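Capsid protein (PDB 3N7X) forms the icosahedral capsid shell of a shrimp densovirus, sixty copies of a beta-barrel subunit that probably enclose and protect the viral genome. Local coordinates at residues A[48-53]-A[289-294]; A[82-87]-A[223-228]. All coordinates share one frame; numbering follows the deposited sequence.

Interaction 1 (A[48-53]-A[289-294]); sequences ITFQTR and FFLHLE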
ATOM      1  N   ILE A  48     -82.428  10.263 -32.686  1.00 21.45           N
ATOM      2  CA  ILE A  48     -82.709  11.023 -33.894  1.00 21.83           C
ATOM      3  C   ILE A  48     -82.330  12.475 -33.670  1.00 22.13           C
ATOM      4  O   ILE A  48     -82.742  13.085 -32.681  1.00 22.12           O
ATOM      5  CB  ILE A  48     -84.215  10.998 -34.279  1.00 22.57           C
ATOM      6  CG1 ILE A  48     -84.693   9.568 -34.523  1.00 24.27           C
ATOM      7  CG2 ILE A  48     -84.438  11.810 -35.542  1.00 20.72           C
ATOM      8  CD1 ILE A  48     -85.028   8.810 -33.269  1.00 27.89           C
ATOM      9  N   THR A  49     -81.543  13.026 -34.587  1.00 22.00           N
ATOM     10  CA  THR A  49     -81.139  14.419 -34.494  1.00 21.76           C
ATOM     11  C   THR A  49     -81.930  15.254 -35.496  1.00 21.25           C
ATOM     12  O   THR A  49     -82.133  14.843 -36.638  1.00 20.58           O
ATOM     13  CB  THR A  49     -79.641  14.593 -34.784  1.00 22.42           C
ATOM     14  OG1 THR A  49     -78.882  13.970 -33.741  1.00 23.54           O
ATOM     15  CG2 THR A  49     -79.276  16.077 -34.851  1.00 22.46           C
ATOM     16  N   PHE A  50     -82.384  16.420 -35.052  1.00 19.90           N
ATOM     17  CA  PHE A  50     -83.137  17.328 -35.905  1.00 19.08           C
ATOM     18  C   PHE A  50     -82.271  18.548 -36.154  1.00 19.70           C
ATOM     19  O   PHE A  50     -81.648  19.070 -35.224  1.00 20.28           O
ATOM     20  CB  PHE A  50     -84.432  17.744 -35.211  1.00 18.65           C
ATOM     21  CG  PHE A  50     -85.425  16.630 -35.078  1.00 19.70           C
ATOM     22  CD1 PHE A  50     -86.434  16.465 -36.023  1.00 19.02           C
ATOM     23  CD2 PHE A  50     -85.324  15.712 -34.033  1.00 19.50           C
ATOM     24  CE1 PHE A  50     -87.333  15.401 -35.935  1.00 17.54           C
ATOM     25  CE2 PHE A  50     -86.216  14.645 -33.933  1.00 19.04           C
ATOM     26  CZ  PHE A  50     -87.223  14.489 -34.890  1.00 18.79           C
ATOM     27  N   GLN A  51     -82.224  18.999 -37.405  1.00 18.61           N
ATOM     28  CA  GLN A  51     -81.418  20.161 -37.768  1.00 19.21           C
ATOM     29  C   GLN A  51     -82.130  20.981 -38.826  1.00 19.74           C
ATOM     30  O   GLN A  51     -82.773  20.420 -39.713  1.00 21.04           O
ATOM     31  CB  GLN A  51     -80.063  19.715 -38.323  1.00 18.93           C
ATOM     32  CG  GLN A  51     -79.273  18.819 -37.395  1.00 21.12           C
ATOM     33  CD  GLN A  51     -78.121  18.119 -38.091  1.00 22.72           C
ATOM     34  OE1 GLN A  51     -78.297  17.505 -39.144  1.00 24.66           O
ATOM     35  NE2 GLN A  51     -76.933  18.194 -37.496  1.00 22.32           N
ATOM     36  N   THR A  52     -82.017  22.304 -38.733  1.00 18.81           N
ATOM     37  CA  THR A  52     -82.633  23.190 -39.714  1.00 18.64           C
ATOM     38  C   THR A  52     -82.022  24.590 -39.637  1.00 18.84           C
ATOM     39  O   THR A  52     -81.295  24.903 -38.695  1.00 18.72           O
ATOM     40  CB  THR A  52     -84.164  23.291 -39.508  1.00 19.29           C
ATOM     41  OG1 THR A  52     -84.759  23.917 -40.655  1.00 19.74           O
ATOM     42  CG2 THR A  52     -84.493  24.116 -38.261  1.00 17.90           C
ATOM     43  N   ARG A  53     -82.313  25.425 -40.634  1.00 17.77           N
ATOM     44  CA  ARG A  53     -81.794  26.790 -40.666  1.00 17.81           C
ATOM     45  C   ARG A  53     -82.930  27.746 -41.025  1.00 18.72           C
ATOM     46  O   ARG A  53     -83.794  27.408 -41.829  1.00 19.60           O
ATOM     47  CB  ARG A  53     -80.674  26.913 -41.701  1.00 16.09           C
ATOM     48  CG  ARG A  53     -79.686  25.752 -41.728  1.00 15.24           C
ATOM     49  CD  ARG A  53     -78.536  26.082 -42.669  1.00 15.36           C
ATOM     50  NE  ARG A  53     -77.724  24.925 -43.026  1.00 15.40           N
ATOM     51  CZ  ARG A  53     -78.023  24.071 -44.002  1.00 16.19           C
ATOM     52  NH1 ARG A  53     -79.123  24.239 -44.722  1.00 15.07           N
ATOM     53  NH2 ARG A  53     -77.208  23.057 -44.271  1.00 14.13           N
ATOM     54  N   PHE A 289     -80.821  25.647 -35.927  1.00 18.88           N
ATOM     55  CA  PHE A 289     -81.440  24.893 -34.840  1.00 19.33           C
ATOM     56  C   PHE A 289     -81.063  23.430 -34.839  1.00 20.03           C
ATOM     57  O   PHE A 289     -80.814  22.842 -35.892  1.00 21.54           O
ATOM     58  CB  PHE A 289     -82.965  24.946 -34.955  1.00 19.40           C
ATOM     59  CG  PHE A 289     -83.554  26.301 -34.718  1.00 22.48           C
ATOM     60  CD1 PHE A 289     -84.239  26.575 -33.536  1.00 22.86           C
ATOM     61  CD2 PHE A 289     -83.459  27.298 -35.687  1.00 21.85           C
ATOM     62  CE1 PHE A 289     -84.825  27.827 -33.322  1.00 22.70           C
ATOM     63  CE2 PHE A 289     -84.037  28.551 -35.484  1.00 22.85           C
ATOM     64  CZ  PHE A 289     -84.724  28.816 -34.298  1.00 22.88           C
ATOM     65  N   PHE A 290     -81.060  22.833 -33.652  1.00 19.52           N
ATOM     66  CA  PHE A 290     -80.772  21.414 -33.524  1.00 19.87           C
ATOM     67  C   PHE A 290     -81.420  20.872 -32.252  1.00 20.29           C
ATOM     68  O   PHE A 290     -81.581  21.594 -31.263  1.00 20.08           O
ATOM     69  CB  PHE A 290     -79.262  21.151 -33.464  1.00 20.60           C
ATOM     70  CG  PHE A 290     -78.650  21.466 -32.133  1.00 24.65           C
ATOM     71  CD1 PHE A 290     -78.256  22.769 -31.821  1.00 25.87           C
ATOM     72  CD2 PHE A 290     -78.538  20.476 -31.157  1.00 25.64           C
ATOM     73  CE1 PHE A 290     -77.761  23.083 -30.553  1.00 25.05           C
ATOM     74  CE2 PHE A 290     -78.046  20.779 -29.885  1.00 27.35           C
ATOM     75  CZ  PHE A 290     -77.658  22.088 -29.584  1.00 26.74           C
ATOM     76  N   LEU A 291     -81.791  19.598 -32.293  1.00 19.27           N
ATOM     77  CA  LEU A 291     -82.382  18.933 -31.147  1.00 18.53           C
ATOM     78  C   LEU A 291     -82.040  17.451 -31.215  1.00 19.57           C
ATOM     79  O   LEU A 291     -82.142  16.825 -32.274  1.00 19.05           O
ATOM     80  CB  LEU A 291     -83.898  19.125 -31.124  1.00 16.73           C
ATOM     81  CG  LEU A 291     -84.604  18.419 -29.957  1.00 17.57           C
ATOM     82  CD1 LEU A 291     -85.850  19.192 -29.559  1.00 15.08           C
ATOM     83  CD2 LEU A 291     -84.948  16.982 -30.347  1.00 14.44           C
ATOM     84  N   HIS A 292     -81.609  16.905 -30.080  1.00 21.47           N
ATOM     85  CA  HIS A 292     -81.254  15.495 -29.986  1.00 23.66           C
ATOM     86  C   HIS A 292     -82.372  14.766 -29.261  1.00 22.47           C
ATOM     87  O   HIS A 292     -82.607  14.982 -28.070  1.00 20.84           O
ATOM     88  CB  HIS A 292     -79.929  15.314 -29.238  1.00 27.68           C
ATOM     89  CG  HIS A 292     -78.756  15.933 -29.934  1.00 37.09           C
ATOM     90  ND1 HIS A 292     -78.416  15.629 -31.238  1.00 40.43           N
ATOM     91  CD2 HIS A 292     -77.850  16.851 -29.515  1.00 40.14           C
ATOM     92  CE1 HIS A 292     -77.354  16.333 -31.592  1.00 41.27           C
ATOM     93  NE2 HIS A 292     -76.992  17.083 -30.565  1.00 41.99           N
ATOM     94  N   LEU A 293     -83.061  13.905 -30.000  1.00 20.79           N
ATOM     95  CA  LEU A 293     -84.172  13.146 -29.460  1.00 19.82           C
ATOM     96  C   LEU A 293     -83.814  11.677 -29.298  1.00 20.68           C
ATOM     97  O   LEU A 293     -83.059  11.116 -30.093  1.00 22.34           O
ATOM     98  CB  LEU A 293     -85.369  13.266 -30.395  1.00 17.92           C
ATOM     99  CG  LEU A 293     -86.684  12.673 -29.891  1.00 18.82           C
ATOM    100  CD1 LEU A 293     -87.281  13.583 -28.831  1.00 16.31           C
ATOM    101  CD2 LEU A 293     -87.650  12.522 -31.049  1.00 17.53           C
ATOM    102  N   GLU A 294     -84.344  11.062 -28.249  1.00 20.00           N
ATOM    103  CA  GLU A 294     -84.119   9.645 -28.019  1.00 20.20           C
ATOM    104  C   GLU A 294     -85.503   9.036 -27.904  1.00 20.49           C
ATOM    105  O   GLU A 294     -86.338   9.495 -27.124  1.00 21.20           O
ATOM    106  CB  GLU A 294     -83.314   9.390 -26.741  1.00 18.97           C
ATOM    107  CG  GLU A 294     -83.146   7.902 -26.431  1.00 20.76           C
ATOM    108  CD  GLU A 294     -82.214   7.615 -25.255  1.00 22.33           C
ATOM    109  OE1 GLU A 294     -81.989   8.518 -24.417  1.00 21.36           O
ATOM    110  OE2 GLU A 294     -81.711   6.472 -25.162  1.00 22.07           O
TER
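F50 and L291 face each other as a hydrogen-bonded pair of two antiparallel strands, 48-53 and 289-294. The segment axes approach to 4.7 Å. I48 with L293 and T52 with F289 are hydrogen-bonded pairs too, so six backbone N-H...O bonds join the segments. T49 with H292 and Q51 with F290 are the non-hydrogen-bonded pairs between them. There the carbonyls meet CA-H groups, the shortest case being F290 CA to F50 O at 3.0 Å.

The tightly packed face carries I48, F50, T52, F289, L291 and L293. The F50 ring lies beside the L291 side chain, with F50 CD2 to L291 CD2 at 3.9 Å. Its CE2 atom also reaches L293 CD2 at 3.9 Å. This methyl comes to the ring edge, near its plane, and so does L291 O. F50 CG stands anti to the carbonyl carbon (chi1 -69°), which tilts the ring toward L293 as it leaves the sheet. T52 CG2 rests on F289 CB at 3.7 Å. Helices 97-109 and 80-83 close over this face.

The other face is looser and more polar. T49, F290 and H292 are partly exposed there. T49 OG1 bonds H292 ND1 at 3.0 Å, approaching the imidazole at its edge and in plane. The two side chains run side by side. F290 bends its ring away from strand 48-53. Q51 is buried, but its OE1 bonds N41 N of a second subunit, and Q300 of that subunit bonds T49 O and Q51 N.

The chemistry implies a division of labour. Backbone bonds set the register, mostly apolar groups fill one face, and the other keeps polar groups for a local side-chain bond and for subunit contact.

Interaction 2 (A[82-87]-A[223-228]); sequences YLYGLK and GEIPTT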
ATOM      1  N   TYR A  82     -88.579  22.488 -33.445  1.00 20.36           N
ATOM      2  CA  TYR A  82     -87.578  21.590 -34.015  1.00 20.36           C
ATOM      3  C   TYR A  82     -88.165  20.431 -34.813  1.00 20.83           C
ATOM      4  O   TYR A  82     -87.575  19.996 -35.799  1.00 19.96           O
ATOM      5  CB  TYR A  82     -86.698  21.018 -32.904  1.00 20.84           C
ATOM      6  CG  TYR A  82     -86.088  22.051 -31.981  1.00 21.84           C
ATOM      7  CD1 TYR A  82     -84.810  22.571 -32.219  1.00 21.52           C
ATOM      8  CD2 TYR A  82     -86.785  22.498 -30.856  1.00 21.27           C
ATOM      9  CE1 TYR A  82     -84.241  23.508 -31.350  1.00 20.98           C
ATOM     10  CE2 TYR A  82     -86.229  23.429 -29.987  1.00 20.58           C
ATOM     11  CZ  TYR A  82     -84.962  23.928 -30.237  1.00 20.30           C
ATOM     12  OH  TYR A  82     -84.420  24.834 -29.358  1.00 20.67           O
ATOM     13  N   LEU A  83     -89.318  19.925 -34.384  1.00 21.75           N
ATOM     14  CA  LEU A  83     -89.954  18.796 -35.061  1.00 22.36           C
ATOM     15  C   LEU A  83     -90.804  19.195 -36.265  1.00 23.09           C
ATOM     16  O   LEU A  83     -91.232  18.340 -37.044  1.00 23.22           O
ATOM     17  CB  LEU A  83     -90.799  17.999 -34.061  1.00 22.05           C
ATOM     18  CG  LEU A  83     -90.056  16.949 -33.227  1.00 22.91           C
ATOM     19  CD1 LEU A  83     -88.756  17.516 -32.697  1.00 22.18           C
ATOM     20  CD2 LEU A  83     -90.944  16.485 -32.090  1.00 21.68           C
ATOM     21  N   TYR A  84     -91.046  20.494 -36.412  1.00 23.11           N
ATOM     22  CA  TYR A  84     -91.827  21.006 -37.533  1.00 23.98           C
ATOM     23  C   TYR A  84     -90.976  21.931 -38.381  1.00 24.38           C
ATOM     24  O   TYR A  84     -89.934  22.416 -37.936  1.00 25.09           O
ATOM     25  CB  TYR A  84     -93.042  21.787 -37.034  1.00 22.48           C
ATOM     26  CG  TYR A  84     -94.160  20.922 -36.517  1.00 23.77           C
ATOM     27  CD1 TYR A  84     -95.177  20.486 -37.367  1.00 23.34           C
ATOM     28  CD2 TYR A  84     -94.199  20.530 -35.179  1.00 21.81           C
ATOM     29  CE1 TYR A  84     -96.211  19.677 -36.894  1.00 24.11           C
ATOM     30  CE2 TYR A  84     -95.226  19.723 -34.695  1.00 22.63           C
ATOM     31  CZ  TYR A  84     -96.230  19.301 -35.554  1.00 24.30           C
ATOM     32  OH  TYR A  84     -97.254  18.513 -35.076  1.00 23.13           O
ATOM     33  N   GLY A  85     -91.438  22.172 -39.601  1.00 24.60           N
ATOM     34  CA  GLY A  85     -90.752  23.064 -40.515  1.00 24.40           C
ATOM     35  C   GLY A  85     -91.808  23.787 -41.333  1.00 24.99           C
ATOM     36  O   GLY A  85     -92.979  23.811 -40.948  1.00 25.12           O
ATOM     37  N   LEU A  86     -91.410  24.366 -42.460  1.00 24.70           N
ATOM     38  CA  LEU A  86     -92.357  25.074 -43.311  1.00 25.00           C
ATOM     39  C   LEU A  86     -92.602  24.351 -44.624  1.00 25.62           C
ATOM     40  O   LEU A  86     -91.668  23.856 -45.252  1.00 25.77           O
ATOM     41  CB  LEU A  86     -91.856  26.487 -43.607  1.00 23.92           C
ATOM     42  CG  LEU A  86     -91.738  27.407 -42.396  1.00 24.91           C
ATOM     43  CD1 LEU A  86     -91.301  28.789 -42.852  1.00 23.99           C
ATOM     44  CD2 LEU A  86     -93.076  27.477 -41.673  1.00 24.13           C
ATOM     45  N   LYS A  87     -93.871  24.291 -45.026  1.00 26.58           N
ATOM     46  CA  LYS A  87     -94.281  23.664 -46.278  1.00 26.68           C
ATOM     47  C   LYS A  87     -93.854  24.660 -47.366  1.00 26.22           C
ATOM     48  O   LYS A  87     -94.172  25.849 -47.278  1.00 26.00           O
ATOM     49  CB  LYS A  87     -95.799  23.493 -46.263  1.00 30.03           C
ATOM     50  CG  LYS A  87     -96.390  22.581 -47.317  1.00 32.61           C
ATOM     51  CD  LYS A  87     -97.904  22.756 -47.308  1.00 38.40           C
ATOM     52  CE  LYS A  87     -98.615  21.777 -48.225  1.00 41.34           C
ATOM     53  NZ  LYS A  87     -98.634  20.413 -47.637  1.00 45.74           N
ATOM     54  N   GLY A 223     -96.846  10.677 -25.939  1.00 26.84           N
ATOM     55  CA  GLY A 223     -97.672  11.595 -26.702  1.00 27.07           C
ATOM     56  C   GLY A 223     -96.977  12.243 -27.879  1.00 29.22           C
ATOM     57  O   GLY A 223     -95.750  12.258 -27.962  1.00 29.44           O
ATOM     58  N   GLU A 224     -97.770  12.778 -28.801  1.00 30.47           N
ATOM     59  CA  GLU A 224     -97.228  13.448 -29.976  1.00 31.17           C
ATOM     60  C   GLU A 224     -96.981  14.907 -29.620  1.00 30.40           C
ATOM     61  O   GLU A 224     -97.341  15.364 -28.535  1.00 29.30           O
ATOM     62  CB  GLU A 224     -98.224  13.426 -31.138  1.00 32.88           C
ATOM     63  CG  GLU A 224     -98.960  12.124 -31.365  1.00 38.65           C
ATOM     64  CD  GLU A 224     -99.919  12.213 -32.549  1.00 42.54           C
ATOM     65  OE1 GLU A 224    -100.591  13.263 -32.694  1.00 43.95           O
ATOM     66  OE2 GLU A 224    -100.008  11.238 -33.329  1.00 44.24           O
ATOM     67  N   ILE A 225     -96.357  15.630 -30.540  1.00 29.58           N
ATOM     68  CA  ILE A 225     -96.120  17.051 -30.357  1.00 29.65           C
ATOM     69  C   ILE A 225     -97.037  17.673 -31.404  1.00 29.75           C
ATOM     70  O   ILE A 225     -96.686  17.779 -32.579  1.00 29.25           O
ATOM     71  CB  ILE A 225     -94.642  17.438 -30.609  1.00 29.17           C
ATOM     72  CG1 ILE A 225     -93.775  17.013 -29.417  1.00 28.05           C
ATOM     73  CG2 ILE A 225     -94.514  18.949 -30.769  1.00 28.15           C
ATOM     74  CD1 ILE A 225     -93.697  15.540 -29.196  1.00 27.23           C
ATOM     75  N   PRO A 226     -98.244  18.075 -30.980  1.00 30.70           N
ATOM     76  CA  PRO A 226     -99.269  18.681 -31.832  1.00 31.08           C
ATOM     77  C   PRO A 226     -98.903  20.015 -32.452  1.00 31.34           C
ATOM     78  O   PRO A 226     -97.878  20.615 -32.148  1.00 31.34           O
ATOM     79  CB  PRO A 226    -100.461  18.798 -30.893  1.00 30.49           C
ATOM     80  CG  PRO A 226     -99.794  19.151 -29.607  1.00 33.12           C
ATOM     81  CD  PRO A 226     -98.643  18.159 -29.564  1.00 32.25           C
ATOM     82  N   THR A 227     -99.786  20.473 -33.322  1.00 32.24           N
ATOM     83  CA  THR A 227     -99.609  21.720 -34.027  1.00 33.04           C
ATOM     84  C   THR A 227    -100.391  22.814 -33.309  1.00 33.26           C
ATOM     85  O   THR A 227    -100.260  24.000 -33.610  1.00 32.62           O
ATOM     86  CB  THR A 227    -100.148  21.572 -35.451  1.00 33.48           C
ATOM     87  OG1 THR A 227     -99.821  22.738 -36.203  1.00 39.25           O
ATOM     88  CG2 THR A 227    -101.666  21.407 -35.430  1.00 33.11           C
ATOM     89  N   THR A 228    -101.194  22.393 -32.341  1.00 34.17           N
ATOM     90  CA  THR A 228    -102.061  23.293 -31.594  1.00 35.47           C
ATOM     91  C   THR A 228    -101.477  23.933 -30.339  1.00 36.63           C
ATOM     92  O   THR A 228    -101.844  25.055 -29.983  1.00 38.65           O
ATOM     93  CB  THR A 228    -103.326  22.551 -31.184  1.00 35.59           C
ATOM     94  OG1 THR A 228    -102.987  21.541 -30.223  1.00 36.44           O
ATOM     95  CG2 THR A 228    -103.955  21.877 -32.399  1.00 36.64           C
TER
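L83 and I225 bring the two backbones within 7.9 Å at their CA atoms, too far apart for strand pairing, so side chains span the gap. L83 is the last residue of helix 80-83, and Y84 is the first to leave helical backbone angles. Segment 223-228 has no regular structure.

L83 CD2 sits against I225 CG1 at 3.9 Å, with CB and CD1 of I225 a little farther off. The two side chains cross at about a right angle. I225 CG1 stands anti to its carbonyl carbon (chi1 -76°), which turns that branch to L83 and leaves CG2 for the tyrosine. I225 CG2 lies 4.1 Å from Y84 CE2.

The polar link is a single bond. Y84 OH donates to I225 O at 2.7 Å. The hydroxyl lies in the carbonyl plane, and the C=O...O angle is 149°. The acceptor also lies near the ring plane, at the edge of the tyrosine, with I225 O 3.2 Å from Y84 CE2. Beyond it the hydroxyl reaches the next peptide, with P226 C at 3.4 Å from Y84 OH. The bond gives a buried phenol a backbone partner and fixes one carbonyl of an irregular chain.

Helix 97-109 backs the contact: Y99 touches L83, and its OH bonds I225 N. Thus both backbone polar atoms of I225 are held by tyrosine hydroxyls. L171 and I175 of helix 171-176 pack on Y84. The contact thins out towards T227, which is exposed.

A helix end and the strand that follows it pack here on a long loop of a viral jelly roll. The first segment lies in the connection between strands 70-74 and 111-131, the other between strands 220-221 and 264-268. Such long interstrand loops are characteristic of parvovirus capsid proteins.

How the interactions relate
The contacts sit side by side, with centres about 13 Å apart, and both are largely buried. Interaction 1 belongs to the sheet of the barrel. Interaction 2 lies in the connections packed against that sheet. Y82 joins them: its ring packs on F289 and L291, and its carbonyl touches the F50 ring. Helix 97-109 is shared, since Y99 packs on both F50 and L83. The chemistry differs with place. Regular backbone bonding dominates the strand pair, whereas one tyrosine hydroxyl and a few aliphatic contacts tie the helix end and short strand to the loop. Interaction 2 has the more exposed edge. Q195 of a third subunit reaches T52 of one contact and L86 of the other.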